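Local coordinates for protein putative aminomethyltransferase (Leptospirillum rubarum, PDB 3TTG) that probably binds a folate cofactor and may transfer one-carbon units, as aminomethyltransferases related to the glycine cleavage T-protein do, at residues 177-182 against 228-233; 243-248 against 275-280; 139-144 against 219-224; 62-67 against 76-81; 292-297 against 311-316. One frame throughout, in Å; residues are numbered along the deposited sequence.

Contact 1: 177-182 against 228-233; sequences SFQHNL and KGIPLF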
# COMPACT_ATOMS: atom_id res chain seq x y z
N SER A 177 3.60 7.55 -7.69
CA SER A 177 2.22 7.37 -8.18
C SER A 177 1.65 6.07 -7.68
O SER A 177 2.33 5.03 -7.68
CB SER A 177 2.13 7.43 -9.70
OG SER A 177 2.42 8.77 -10.04
N PHE A 178 0.39 6.11 -7.22
CA PHE A 178 -0.21 4.91 -6.70
C PHE A 178 -1.64 4.77 -7.19
O PHE A 178 -1.82 4.60 -8.41
CB PHE A 178 -0.03 4.86 -5.15
CG PHE A 178 -0.09 3.45 -4.60
CD1 PHE A 178 0.72 2.44 -5.14
CD2 PHE A 178 -1.02 3.10 -3.63
CE1 PHE A 178 0.68 1.14 -4.62
CE2 PHE A 178 -1.06 1.78 -3.12
CZ PHE A 178 -0.22 0.81 -3.65
N GLN A 179 -2.65 4.76 -6.33
CA GLN A 179 -4.02 4.50 -6.77
C GLN A 179 -4.47 5.55 -7.80
O GLN A 179 -4.23 6.76 -7.65
CB GLN A 179 -5.00 4.39 -5.59
CG GLN A 179 -5.37 5.74 -4.94
CD GLN A 179 -4.25 6.39 -4.20
OE1 GLN A 179 -3.25 5.78 -3.83
NE2 GLN A 179 -4.45 7.62 -3.84
N HIS A 180 -5.08 5.07 -8.86
CA HIS A 180 -5.57 5.84 -10.02
C HIS A 180 -4.48 6.73 -10.61
O HIS A 180 -4.80 7.76 -11.21
CB HIS A 180 -6.82 6.70 -9.63
CG HIS A 180 -7.98 6.01 -9.00
ND1 HIS A 180 -8.63 4.96 -9.62
CD2 HIS A 180 -8.62 6.29 -7.84
CE1 HIS A 180 -9.61 4.62 -8.81
NE2 HIS A 180 -9.68 5.44 -7.76
N ASN A 181 -3.19 6.31 -10.52
CA ASN A 181 -2.00 7.02 -10.89
C ASN A 181 -1.88 8.35 -10.26
O ASN A 181 -1.28 9.24 -10.84
CB ASN A 181 -1.91 7.20 -12.39
CG ASN A 181 -1.75 5.93 -13.09
OD1 ASN A 181 -0.64 5.38 -13.11
ND2 ASN A 181 -2.85 5.39 -13.59
N LEU A 182 -2.39 8.51 -9.05
CA LEU A 182 -2.28 9.79 -8.35
C LEU A 182 -0.96 9.84 -7.64
O LEU A 182 -0.52 8.82 -7.09
CB LEU A 182 -3.45 9.93 -7.32
CG LEU A 182 -4.84 9.99 -7.94
CD1 LEU A 182 -5.94 9.73 -6.91
CD2 LEU A 182 -5.07 11.35 -8.60
N LYS A 228 -3.79 10.59 1.92
CA LYS A 228 -3.19 10.38 0.58
C LYS A 228 -4.02 9.44 -0.33
O LYS A 228 -3.70 9.31 -1.51
CB LYS A 228 -1.76 9.85 0.68
CG LYS A 228 -0.84 10.77 1.49
CD LYS A 228 -0.76 12.22 1.05
CE LYS A 228 -0.29 12.44 -0.35
NZ LYS A 228 -0.30 13.88 -0.70
N GLY A 229 -5.11 8.88 0.19
CA GLY A 229 -6.01 7.99 -0.55
C GLY A 229 -5.50 6.60 -0.80
O GLY A 229 -6.04 5.88 -1.66
N ILE A 230 -4.49 6.17 -0.02
CA ILE A 230 -3.77 4.91 -0.27
C ILE A 230 -4.56 3.69 0.20
O ILE A 230 -4.76 3.52 1.41
CB ILE A 230 -2.34 4.94 0.35
CG1 ILE A 230 -1.46 5.96 -0.39
CG2 ILE A 230 -1.65 3.57 0.31
CD1 ILE A 230 -0.27 6.45 0.44
N PRO A 231 -4.94 2.80 -0.74
CA PRO A 231 -5.63 1.56 -0.34
C PRO A 231 -4.62 0.56 0.24
O PRO A 231 -3.47 0.59 -0.15
CB PRO A 231 -6.24 1.04 -1.63
CG PRO A 231 -5.54 1.71 -2.73
CD PRO A 231 -4.76 2.87 -2.21
N LEU A 232 -5.01 -0.19 1.24
CA LEU A 232 -4.13 -1.12 1.95
C LEU A 232 -4.73 -2.54 2.01
O LEU A 232 -5.94 -2.72 2.02
CB LEU A 232 -3.91 -0.64 3.40
CG LEU A 232 -3.21 0.75 3.62
CD1 LEU A 232 -3.31 1.16 5.08
CD2 LEU A 232 -1.81 0.71 3.18
N PHE A 233 -3.86 -3.53 2.10
CA PHE A 233 -4.25 -4.89 2.44
C PHE A 233 -4.42 -4.88 3.97
O PHE A 233 -3.59 -4.26 4.64
CB PHE A 233 -3.16 -5.89 1.99
CG PHE A 233 -3.35 -7.30 2.47
CD1 PHE A 233 -3.81 -8.29 1.61
CD2 PHE A 233 -3.02 -7.66 3.78
CE1 PHE A 233 -3.97 -9.60 2.07
CE2 PHE A 233 -3.24 -8.95 4.24
CZ PHE A 233 -3.67 -9.92 3.38

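Contact 2: 243-248 against 275-280; sequences PAEAGL and LNRSLA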
# COMPACT_ATOMS: atom_id res chain seq x y z
N PRO A 243 -7.74 -6.03 -9.00
CA PRO A 243 -6.77 -4.89 -9.06
C PRO A 243 -7.33 -3.62 -9.71
O PRO A 243 -7.10 -2.51 -9.20
CB PRO A 243 -5.63 -5.48 -9.92
CG PRO A 243 -5.68 -6.90 -9.67
CD PRO A 243 -7.15 -7.25 -9.61
N ALA A 244 -8.06 -3.75 -10.82
CA ALA A 244 -8.64 -2.57 -11.48
C ALA A 244 -9.73 -1.90 -10.64
O ALA A 244 -9.83 -0.68 -10.63
CB ALA A 244 -9.18 -2.92 -12.82
N GLU A 245 -10.51 -2.67 -9.87
CA GLU A 245 -11.48 -2.06 -8.93
C GLU A 245 -10.74 -1.20 -7.91
O GLU A 245 -11.19 -0.11 -7.58
CB GLU A 245 -12.28 -3.13 -8.21
CG GLU A 245 -13.23 -3.84 -9.13
CD GLU A 245 -14.04 -4.88 -8.39
OE1 GLU A 245 -13.51 -5.56 -7.47
OE2 GLU A 245 -15.23 -5.03 -8.75
N ALA A 246 -9.63 -1.70 -7.41
CA ALA A 246 -8.76 -0.97 -6.45
C ALA A 246 -7.97 0.22 -7.02
O ALA A 246 -7.35 0.94 -6.23
CB ALA A 246 -7.81 -1.95 -5.80
N GLY A 247 -8.06 0.50 -8.32
CA GLY A 247 -7.32 1.59 -8.92
C GLY A 247 -5.82 1.34 -9.01
O GLY A 247 -5.05 2.29 -9.13
N LEU A 248 -5.37 0.08 -8.96
CA LEU A 248 -3.98 -0.27 -8.85
C LEU A 248 -3.47 -1.21 -9.97
O LEU A 248 -2.35 -1.68 -9.88
CB LEU A 248 -3.74 -0.90 -7.50
CG LEU A 248 -3.81 0.06 -6.33
CD1 LEU A 248 -3.66 -0.72 -5.02
CD2 LEU A 248 -2.66 1.07 -6.42
N LEU A 275 -16.14 -2.23 -15.54
CA LEU A 275 -15.81 -2.05 -14.16
C LEU A 275 -17.09 -1.57 -13.43
O LEU A 275 -17.59 -0.47 -13.70
CB LEU A 275 -14.65 -1.04 -14.07
CG LEU A 275 -13.89 -1.11 -12.75
CD1 LEU A 275 -12.87 -2.19 -12.79
CD2 LEU A 275 -13.32 0.27 -12.37
N ASN A 276 -17.64 -2.41 -12.57
CA ASN A 276 -18.89 -2.12 -11.86
C ASN A 276 -18.70 -1.20 -10.65
O ASN A 276 -19.63 -0.47 -10.28
CB ASN A 276 -19.53 -3.42 -11.39
CG ASN A 276 -20.02 -4.31 -12.51
OD1 ASN A 276 -20.64 -3.85 -13.48
ND2 ASN A 276 -19.82 -5.61 -12.38
N ARG A 277 -17.54 -1.28 -9.99
CA ARG A 277 -17.26 -0.48 -8.84
C ARG A 277 -15.81 -0.05 -8.87
O ARG A 277 -15.01 -0.66 -9.58
CB ARG A 277 -17.62 -1.23 -7.58
CG ARG A 277 -16.92 -2.53 -7.43
CD ARG A 277 -17.46 -3.28 -6.27
NE ARG A 277 -16.80 -4.57 -6.15
CZ ARG A 277 -16.99 -5.42 -5.15
NH1 ARG A 277 -17.83 -5.11 -4.16
NH2 ARG A 277 -16.33 -6.57 -5.11
N SER A 278 -15.49 1.04 -8.18
CA SER A 278 -14.16 1.62 -8.18
C SER A 278 -13.81 2.23 -6.84
O SER A 278 -14.70 2.67 -6.12
CB SER A 278 -14.00 2.66 -9.28
OG SER A 278 -14.97 3.68 -9.14
N LEU A 279 -12.51 2.26 -6.51
CA LEU A 279 -12.03 2.82 -5.28
C LEU A 279 -12.43 4.27 -5.20
O LEU A 279 -12.16 5.01 -6.15
CB LEU A 279 -10.49 2.69 -5.16
CG LEU A 279 -9.89 3.19 -3.82
CD1 LEU A 279 -9.97 2.09 -2.77
CD2 LEU A 279 -8.45 3.70 -4.03
N ALA A 280 -13.05 4.67 -4.08
CA ALA A 280 -13.51 6.04 -3.86
C ALA A 280 -13.15 6.56 -2.48
O ALA A 280 -12.90 5.79 -1.55
CB ALA A 280 -15.02 6.11 -4.05

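Contact 3: 139-144 against 219-224; sequences RLVGPE and SSYLAY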
# COMPACT_ATOMS: atom_id res chain seq x y z
N ARG A 139 9.59 3.29 8.88
CA ARG A 139 9.01 3.95 7.70
C ARG A 139 9.13 5.45 7.76
O ARG A 139 8.93 6.08 8.83
CB ARG A 139 7.56 3.59 7.54
CG ARG A 139 7.41 2.13 7.28
CD ARG A 139 6.03 1.76 6.93
NE ARG A 139 5.91 0.29 6.94
CZ ARG A 139 4.79 -0.39 7.19
NH1 ARG A 139 3.64 0.23 7.35
NH2 ARG A 139 4.82 -1.73 7.26
N LEU A 140 9.38 6.04 6.56
CA LEU A 140 9.47 7.47 6.39
C LEU A 140 8.41 7.91 5.40
O LEU A 140 8.22 7.21 4.41
CB LEU A 140 10.85 7.88 5.86
CG LEU A 140 12.04 7.80 6.83
CD1 LEU A 140 13.35 8.01 6.03
CD2 LEU A 140 11.91 8.80 7.94
N VAL A 141 7.71 9.04 5.67
CA VAL A 141 6.75 9.59 4.71
C VAL A 141 6.96 11.10 4.58
O VAL A 141 7.37 11.73 5.54
CB VAL A 141 5.27 9.29 5.06
CG1 VAL A 141 4.99 7.79 5.08
CG2 VAL A 141 4.86 9.92 6.39
N GLY A 142 6.62 11.67 3.43
CA GLY A 142 6.63 13.11 3.25
C GLY A 142 7.74 13.68 2.42
O GLY A 142 8.68 12.97 2.05
N PRO A 143 7.60 15.00 2.11
CA PRO A 143 8.49 15.64 1.12
C PRO A 143 9.98 15.64 1.43
O PRO A 143 10.77 15.72 0.49
CB PRO A 143 7.96 17.08 1.04
CG PRO A 143 7.04 17.25 2.15
CD PRO A 143 6.51 15.91 2.51
N GLU A 144 10.37 15.56 2.71
CA GLU A 144 11.78 15.56 3.11
C GLU A 144 12.34 14.14 3.34
O GLU A 144 13.44 14.01 3.84
CB GLU A 144 11.96 16.43 4.36
CG GLU A 144 11.68 17.90 4.08
CD GLU A 144 11.72 18.83 5.28
OE1 GLU A 144 12.23 18.42 6.34
OE2 GLU A 144 11.23 19.98 5.15
N SER A 219 -2.30 5.51 14.79
CA SER A 219 -3.50 6.25 14.32
C SER A 219 -3.14 7.43 13.40
O SER A 219 -3.86 7.69 12.42
CB SER A 219 -4.38 6.71 15.50
OG SER A 219 -3.88 7.84 16.20
N SER A 220 -2.06 8.16 13.69
CA SER A 220 -1.64 9.28 12.83
C SER A 220 -1.00 8.77 11.54
O SER A 220 -1.21 9.35 10.49
CB SER A 220 -0.68 10.22 13.57
OG SER A 220 -1.38 10.90 14.60
N TYR A 221 -0.21 7.70 11.61
CA TYR A 221 0.33 7.06 10.39
C TYR A 221 -0.83 6.63 9.43
O TYR A 221 -0.85 6.99 8.25
CB TYR A 221 1.21 5.88 10.77
CG TYR A 221 1.71 5.11 9.55
CD1 TYR A 221 2.61 5.69 8.65
CD2 TYR A 221 1.21 3.85 9.25
CE1 TYR A 221 3.05 5.00 7.52
CE2 TYR A 221 1.65 3.15 8.13
CZ TYR A 221 2.57 3.73 7.27
OH TYR A 221 3.01 2.98 6.22
N LEU A 222 -1.83 5.94 9.96
CA LEU A 222 -3.01 5.54 9.18
C LEU A 222 -3.81 6.75 8.65
O LEU A 222 -4.29 6.67 7.52
CB LEU A 222 -3.94 4.59 9.96
CG LEU A 222 -3.95 3.17 9.51
CD1 LEU A 222 -4.63 3.06 8.09
CD2 LEU A 222 -2.52 2.56 9.43
N ALA A 223 -3.99 7.83 9.46
CA ALA A 223 -4.65 9.04 9.02
C ALA A 223 -3.89 9.64 7.83
O ALA A 223 -4.50 10.00 6.80
CB ALA A 223 -4.75 10.03 10.17
N TYR A 224 -2.54 9.68 7.93
CA TYR A 224 -1.71 10.20 6.87
C TYR A 224 -1.95 9.39 5.57
O TYR A 224 -2.19 9.98 4.50
CB TYR A 224 -0.20 10.17 7.29
CG TYR A 224 0.70 10.61 6.16
CD1 TYR A 224 1.16 11.91 6.09
CD2 TYR A 224 1.10 9.71 5.18
CE1 TYR A 224 1.96 12.33 5.01
CE2 TYR A 224 1.89 10.12 4.11
CZ TYR A 224 2.30 11.44 4.02
OH TYR A 224 3.13 11.84 2.98

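Contact 4: 62-67 against 76-81; sequences IASQDI and SYSFFL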
# COMPACT_ATOMS: atom_id res chain seq x y z
N ILE A 62 3.43 -16.29 -11.47
CA ILE A 62 2.45 -16.17 -10.37
C ILE A 62 2.15 -14.72 -9.95
O ILE A 62 1.08 -14.48 -9.41
CB ILE A 62 2.84 -17.01 -9.15
CG1 ILE A 62 4.12 -16.62 -8.59
CG2 ILE A 62 2.86 -18.52 -9.52
CD1 ILE A 62 4.60 -17.54 -7.43
N ALA A 63 3.07 -13.79 -10.19
CA ALA A 63 2.92 -12.36 -9.95
C ALA A 63 2.16 -11.75 -11.14
O ALA A 63 2.38 -12.14 -12.29
CB ALA A 63 4.29 -11.69 -9.82
N SER A 64 1.35 -10.74 -10.87
CA SER A 64 0.65 -10.02 -11.95
C SER A 64 1.54 -8.98 -12.65
O SER A 64 1.24 -8.53 -13.75
CB SER A 64 -0.61 -9.34 -11.43
OG SER A 64 -0.30 -8.38 -10.45
N GLN A 65 2.66 -8.60 -11.99
CA GLN A 65 3.59 -7.64 -12.51
C GLN A 65 4.66 -8.32 -13.37
O GLN A 65 4.96 -9.50 -13.19
CB GLN A 65 4.25 -6.89 -11.33
CG GLN A 65 5.19 -5.71 -11.73
CD GLN A 65 4.51 -4.68 -12.57
OE1 GLN A 65 4.53 -4.74 -13.81
NE2 GLN A 65 3.85 -3.75 -11.95
N ASP A 66 5.17 -7.61 -14.34
CA ASP A 66 6.30 -8.03 -15.15
C ASP A 66 7.61 -7.87 -14.31
O ASP A 66 8.07 -6.73 -14.09
CB ASP A 66 6.40 -7.20 -16.40
CG ASP A 66 7.43 -7.73 -17.36
OD1 ASP A 66 8.29 -8.55 -16.93
OD2 ASP A 66 7.43 -7.29 -18.51
N ILE A 67 8.10 -9.00 -13.78
CA ILE A 67 9.31 -9.13 -12.94
C ILE A 67 10.58 -9.22 -13.81
O ILE A 67 11.62 -8.86 -13.33
CB ILE A 67 9.14 -10.45 -12.04
CG1 ILE A 67 7.94 -10.34 -11.11
CG2 ILE A 67 10.40 -10.86 -11.25
CD1 ILE A 67 7.72 -9.01 -10.44
N SER A 76 9.28 -2.70 -7.84
CA SER A 76 7.98 -2.77 -8.52
C SER A 76 6.92 -3.27 -7.55
O SER A 76 7.26 -3.80 -6.49
CB SER A 76 8.09 -3.69 -9.73
OG SER A 76 8.19 -4.98 -9.19
N TYR A 77 5.68 -2.87 -7.80
CA TYR A 77 4.55 -3.31 -7.05
C TYR A 77 3.90 -4.45 -7.83
O TYR A 77 3.86 -4.41 -9.07
CB TYR A 77 3.56 -2.18 -6.94
CG TYR A 77 2.43 -2.46 -6.00
CD1 TYR A 77 2.65 -2.60 -4.65
CD2 TYR A 77 1.12 -2.43 -6.45
CE1 TYR A 77 1.60 -2.75 -3.76
CE2 TYR A 77 0.06 -2.59 -5.58
CZ TYR A 77 0.30 -2.78 -4.24
OH TYR A 77 -0.78 -2.91 -3.40
N SER A 78 3.43 -5.43 -7.14
CA SER A 78 2.70 -6.53 -7.77
C SER A 78 1.60 -7.04 -6.90
O SER A 78 1.70 -6.99 -5.67
CB SER A 78 3.63 -7.71 -8.04
OG SER A 78 3.02 -8.69 -8.88
N PHE A 79 0.61 -7.65 -7.54
CA PHE A 79 -0.36 -8.49 -6.91
C PHE A 79 -0.00 -9.96 -7.14
O PHE A 79 0.73 -10.31 -8.07
CB PHE A 79 -1.78 -8.23 -7.45
CG PHE A 79 -2.31 -6.91 -7.05
CD1 PHE A 79 -2.69 -6.66 -5.74
CD2 PHE A 79 -2.37 -5.87 -7.97
CE1 PHE A 79 -3.13 -5.40 -5.37
CE2 PHE A 79 -2.78 -4.60 -7.57
CZ PHE A 79 -3.21 -4.39 -6.30
N PHE A 80 -0.58 -10.79 -6.31
CA PHE A 80 -0.62 -12.25 -6.43
C PHE A 80 -2.08 -12.58 -6.42
O PHE A 80 -2.79 -12.33 -5.42
CB PHE A 80 0.18 -12.95 -5.34
CG PHE A 80 1.66 -12.66 -5.44
CD1 PHE A 80 2.52 -13.56 -6.04
CD2 PHE A 80 2.16 -11.41 -5.07
CE1 PHE A 80 3.85 -13.27 -6.19
CE2 PHE A 80 3.49 -11.12 -5.23
CZ PHE A 80 4.32 -12.03 -5.80
N LEU A 81 -2.56 -13.02 -7.55
CA LEU A 81 -4.00 -13.28 -7.69
C LEU A 81 -4.34 -14.72 -7.66
O LEU A 81 -3.48 -15.55 -7.87
CB LEU A 81 -4.48 -12.70 -9.02
CG LEU A 81 -4.05 -11.24 -9.33
CD1 LEU A 81 -4.46 -10.82 -10.72
CD2 LEU A 81 -4.61 -10.26 -8.36
O HOH W 1 -1.24 -13.18 -10.05
O HOH W 2 -0.67 -15.76 -7.60

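Contact 5: 292-297 against 311-316; sequences MEFPVT and TRTSSS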
# COMPACT_ATOMS: atom_id res chain seq x y z
N MSE A 292 -18.05 1.14 14.34
CA MSE A 292 -18.46 0.40 13.13
C MSE A 292 -17.68 -0.89 12.89
O MSE A 292 -16.48 -0.98 13.18
CB MSE A 292 -18.31 1.27 11.86
CG MSE A 292 -19.45 2.26 11.65
SE MSE A 292 -19.00 3.47 10.18
CE MSE A 292 -18.10 4.95 11.22
N GLU A 293 -18.39 -1.88 12.31
CA GLU A 293 -17.80 -3.15 11.89
C GLU A 293 -17.65 -3.10 10.36
O GLU A 293 -18.62 -3.11 9.59
CB GLU A 293 -18.63 -4.34 12.35
CG GLU A 293 -18.14 -4.89 13.69
CD GLU A 293 -19.21 -5.46 14.60
OE1 GLU A 293 -19.89 -6.43 14.19
OE2 GLU A 293 -19.36 -4.94 15.73
N PHE A 294 -16.41 -3.04 9.92
CA PHE A 294 -16.10 -2.93 8.51
C PHE A 294 -16.03 -4.31 7.83
O PHE A 294 -15.60 -5.27 8.47
CB PHE A 294 -14.80 -2.20 8.35
CG PHE A 294 -14.88 -0.76 8.77
CD1 PHE A 294 -15.34 0.20 7.90
CD2 PHE A 294 -14.60 -0.39 10.08
CE1 PHE A 294 -15.50 1.52 8.30
CE2 PHE A 294 -14.75 0.93 10.48
CZ PHE A 294 -15.17 1.88 9.58
N PRO A 295 -16.34 -4.44 6.53
CA PRO A 295 -16.79 -3.40 5.60
C PRO A 295 -18.22 -3.03 5.91
O PRO A 295 -18.94 -3.87 6.42
CB PRO A 295 -16.63 -4.06 4.22
CG PRO A 295 -16.76 -5.54 4.49
CD PRO A 295 -16.21 -5.76 5.86
N VAL A 296 -18.60 -1.75 5.71
CA VAL A 296 -19.96 -1.30 5.94
C VAL A 296 -20.61 -1.04 4.62
O VAL A 296 -20.06 -0.31 3.77
CB VAL A 296 -20.07 -0.01 6.81
CG1 VAL A 296 -21.49 0.11 7.40
CG2 VAL A 296 -19.07 -0.04 7.93
N THR A 297 -21.84 -1.52 4.49
CA THR A 297 -22.65 -1.27 3.29
C THR A 297 -23.12 0.17 3.21
O THR A 297 -23.50 0.75 4.23
CB THR A 297 -23.86 -2.20 3.28
OG1 THR A 297 -23.28 -3.47 3.26
CG2 THR A 297 -24.76 -2.01 2.06
N THR A 311 -14.67 0.72 3.53
CA THR A 311 -13.73 -0.32 3.97
C THR A 311 -12.88 0.12 5.13
O THR A 311 -12.43 -0.74 5.91
CB THR A 311 -12.92 -0.85 2.79
OG1 THR A 311 -12.26 0.18 2.08
CG2 THR A 311 -13.75 -1.65 1.80
N ARG A 312 -12.66 1.42 5.29
CA ARG A 312 -11.92 1.94 6.42
C ARG A 312 -12.16 3.40 6.56
O ARG A 312 -12.51 4.11 5.57
CB ARG A 312 -10.38 1.65 6.38
CG ARG A 312 -9.50 2.58 5.53
CD ARG A 312 -8.04 2.26 5.73
NE ARG A 312 -7.15 3.33 5.27
CZ ARG A 312 -6.39 3.33 4.17
NH1 ARG A 312 -6.37 2.28 3.37
NH2 ARG A 312 -5.58 4.33 3.93
N THR A 313 -11.96 3.87 7.79
CA THR A 313 -12.06 5.30 8.06
C THR A 313 -10.93 5.76 8.96
O THR A 313 -10.37 4.97 9.73
CB THR A 313 -13.45 5.72 8.70
OG1 THR A 313 -13.62 5.07 9.95
CG2 THR A 313 -14.64 5.41 7.84
N SER A 314 -10.64 7.05 8.91
CA SER A 314 -9.74 7.74 9.83
C SER A 314 -10.32 9.11 10.13
O SER A 314 -11.03 9.68 9.31
CB SER A 314 -8.32 7.95 9.25
OG SER A 314 -7.48 6.80 9.19
N SER A 315 -9.88 9.71 11.20
CA SER A 315 -10.06 11.15 11.41
C SER A 315 -9.08 11.91 10.52
O SER A 315 -7.96 11.43 10.28
CB SER A 315 -9.77 11.52 12.85
OG SER A 315 -10.73 10.96 13.72
N SER A 316 -9.46 13.10 10.06
CA SER A 316 -8.58 14.05 9.39
C SER A 316 -8.78 15.43 10.02
O SER A 316 -9.84 16.02 9.85
CB SER A 316 -8.85 14.14 7.90
OG SER A 316 -8.05 15.14 7.29

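Contact 1: 177-182 against 228-233
The side-chain amide of Q179 donates from NE2 to the backbone O of K228, 3.0 Å away. The donor lies in the carbonyl plane on a lone pair, yet the bond is bent at the hydrogen (140°), and K228 O stands a little out of the glutamine's own amide plane. Two bends bring the group there. CG of Q179 is wedged between the backbone N and the carbonyl carbon (chi1 75°), and the chain folds again at chi2, which lays the amide against the backbone of G229. CD of Q179 comes within 3.1 Å of G229 O, a touch without a bond.

G229 leaves helix 218-227 with positive phi in a Schellman motif. Glycine suits this place, since a side chain would also run into NE2 of Q179. Beside the amide, CB of Q179 packs on CD of P231 at 3.7 Å. The ring of F178 brings CE2 to 3.9 Å from CG2 of I230 and 4.0 Å from CD of P231, and the F178 and Y77 rings meet edge-to-face. K228 turns its amine elsewhere, to the terminal carboxylate of V355.

A carbonyl at a helix end has no helical N-H ahead of it, and here a neutral amide supplies one within buried, largely apolar surroundings. The loop 177-182 is thus held to the helix end by one directional bond and the packing of F178 and Q179 on I230 and P231, without a charge pair between the two segments.

Contact 2: 243-248 against 275-280
E245 and R277 form a salt bridge between a type I beta turn, A244 to G247, and the start of strand 277-284, a strand of the C-terminal barrel domain. R277 sets CG between its backbone N and carbonyl carbon (chi1 58°) and then runs extended to NE, which reaches E245 OE2 at 3.1 Å. The carboxylate oxygen lies at the edge of the guanidinium, in its plane, and the bond is fairly straight. Seen from the glutamate, however, NE stands well above the carboxylate plane, the two planes being 65° apart, so this is a single-point grip and not a forked one. E245 is itself extended beyond CG, and its other oxygen, OE1, takes the backbone N-H of F242, which fixes the carboxylate's rotation.

Next to the salt bridge along the strand, L279 N donates to E245 O at 2.9 Å. The same oxygen is approached by CA of S278. L275, its CG anti to the backbone N, puts CD1 on CB of A244 at 3.8 Å, and L269 of helix 263-271 touches both residues. CB of A246 points away from the strand. CG of L279 is anti to its backbone N (chi1 -176°), which carries CD2 of L279 to 3.7 Å from A246 O.

Contact 3: 139-144 against 219-224
R139 and V141 of strand 135-141 meet Y221 and Y224 of helix 218-227 in a buried helix-on-sheet packing within the folate-binding domain. The short segment axes pass 11.1 Å apart at 47°, and the gap is filled by two tyrosines one turn apart, each with CG anti to its N, reaching out to the strand. Over the face of the Y224 ring sits CG2 of V141, 3.8 Å from the centroid and close to the ring normal, a CH-pi contact. A beta-branched valine suits this spot because its two methyls serve both rings, CG2 over the face of Y224 and CG1 at the edge of Y221; CB of V141 also comes within 3.6 Å of CE2 of Y224.

The polar end is R139, whose extended chain crosses Y221 at about a right angle and donates from NH1 to Y221 OH at 3.0 Å. Its NE is paired with E137 in a salt bridge, which steadies the guanidinium. A leucine in place of R139 would probably leave Y221 OH without this donor and E137 without its positive partner.

Outside the pair, Y221 stacks on F39 of the neighbouring strand 37-39 and Y224 on H33 of helix 29-34, while strand 135-141 lies between strands 187-193 and 37-39 in the mixed sheet.

Contact 4: 62-67 against 76-81
S64 and F79 clasp each other with two hydrogen bonds: S64 N donates to F79 O at 2.9 Å, and F79 N returns one to S64 OG at 3.1 Å. The hydroxyl lies between the serine's N and carbonyl carbon (chi1 62°), a short arm that lets a side chain stand in for a backbone acceptor. F79 O takes a second donor, S78 OG, from the opposite face of its plane. The S78 hydroxyl links two groups, since besides donating to F79 O it accepts from Q65 N, with S78 OG and Q65 N 3.1 Å apart. Further along, Q65 bends at chi2 and sends NE2 to Y77 O at 3.0 Å, nearly straight onto the carbonyl and in the glutamine's amide plane.

Strand 75-81 is an outermost strand of a five-stranded antiparallel sheet, and the irregular 62-67 runs along its edge, borrowing side chains where a regular strand would use backbone. On the apolar side, A63 CA lies over one face of the F80 ring and A63 CB is 4.0 Å from F80 CE1.

The second shell positions these groups. Q65 OE1 accepts D66 N, which helps fix the amide, and S64 OG also bonds to G252 O. Two waters bridge I62 O to L81, one to its N and the other to its O. F80 itself meets F112 edge-to-face.

Contact 5: 292-297 against 311-316
The ring of F294 lies along the backbone of T311, R312 and T313, and this is the closely packed part of the contact. CA of R312 sits over one face of the ring. CD1 of F294 is 3.6 Å from T311 O, and at the far end CZ is 3.6 Å from T313 OG1 and 4.0 Å from T313 CG2. The phenylalanine swings CG anti to its carbonyl carbon (chi1 -67°), which sends the ring along the strand. T313 crosses it at about a right angle; a threonine suits the place, since both its methyl and its hydroxyl lie against the end of the ring. With an alanine at F294 the ring is gone, and a gap would probably open beside R312 CA and the T313 methyl.

The other side is loose. P295, which follows a cis peptide bond, only just reaches the strand, its CB 4.5 Å from CG2 of T311. Earlier in the same loop, E293 is exposed and poorly ordered, and M292, present as selenomethionine, is likewise poorly ordered. Contact across the pair rests on van der Waals touch. The polar ends of T311 and R312 are engaged elsewhere: R312 forms a salt bridge with E236, and T311 OG1 bonds to the same glutamate.

T311 and R312 both stand opposite L325, a classic beta bulge, in the longer arm of the hairpin 296-299 and 306-316. The hairpin belongs to the antiparallel sheet of the T-protein C-terminal barrel domain, with 296-299 as an outermost strand.

Contacts 1, 3 and 4 are buried, whereas contacts 2 and 5 are only partly so. Contact 1 is the most central, its centre about 7 Å from the centre of the chain, and touches all the others: H180 bonds to G247 O and L279 O of contact 2, F178 packs on Y77 of contact 4, L232 on L222 of contact 3, and I230 O receives R312 of contact 5. Contacts 2 and 5 reach the same barrel sheet, but the first uses an ion pair and the second van der Waals packing of one ring on backbone and a threonine. Contacts 1 and 3 draw on helix 218-227 or its end. Contact 4 is richest in hydrogen bonds, befitting an irregular segment on a sheet edge, while contact 3 joins helix to sheet mainly through rings.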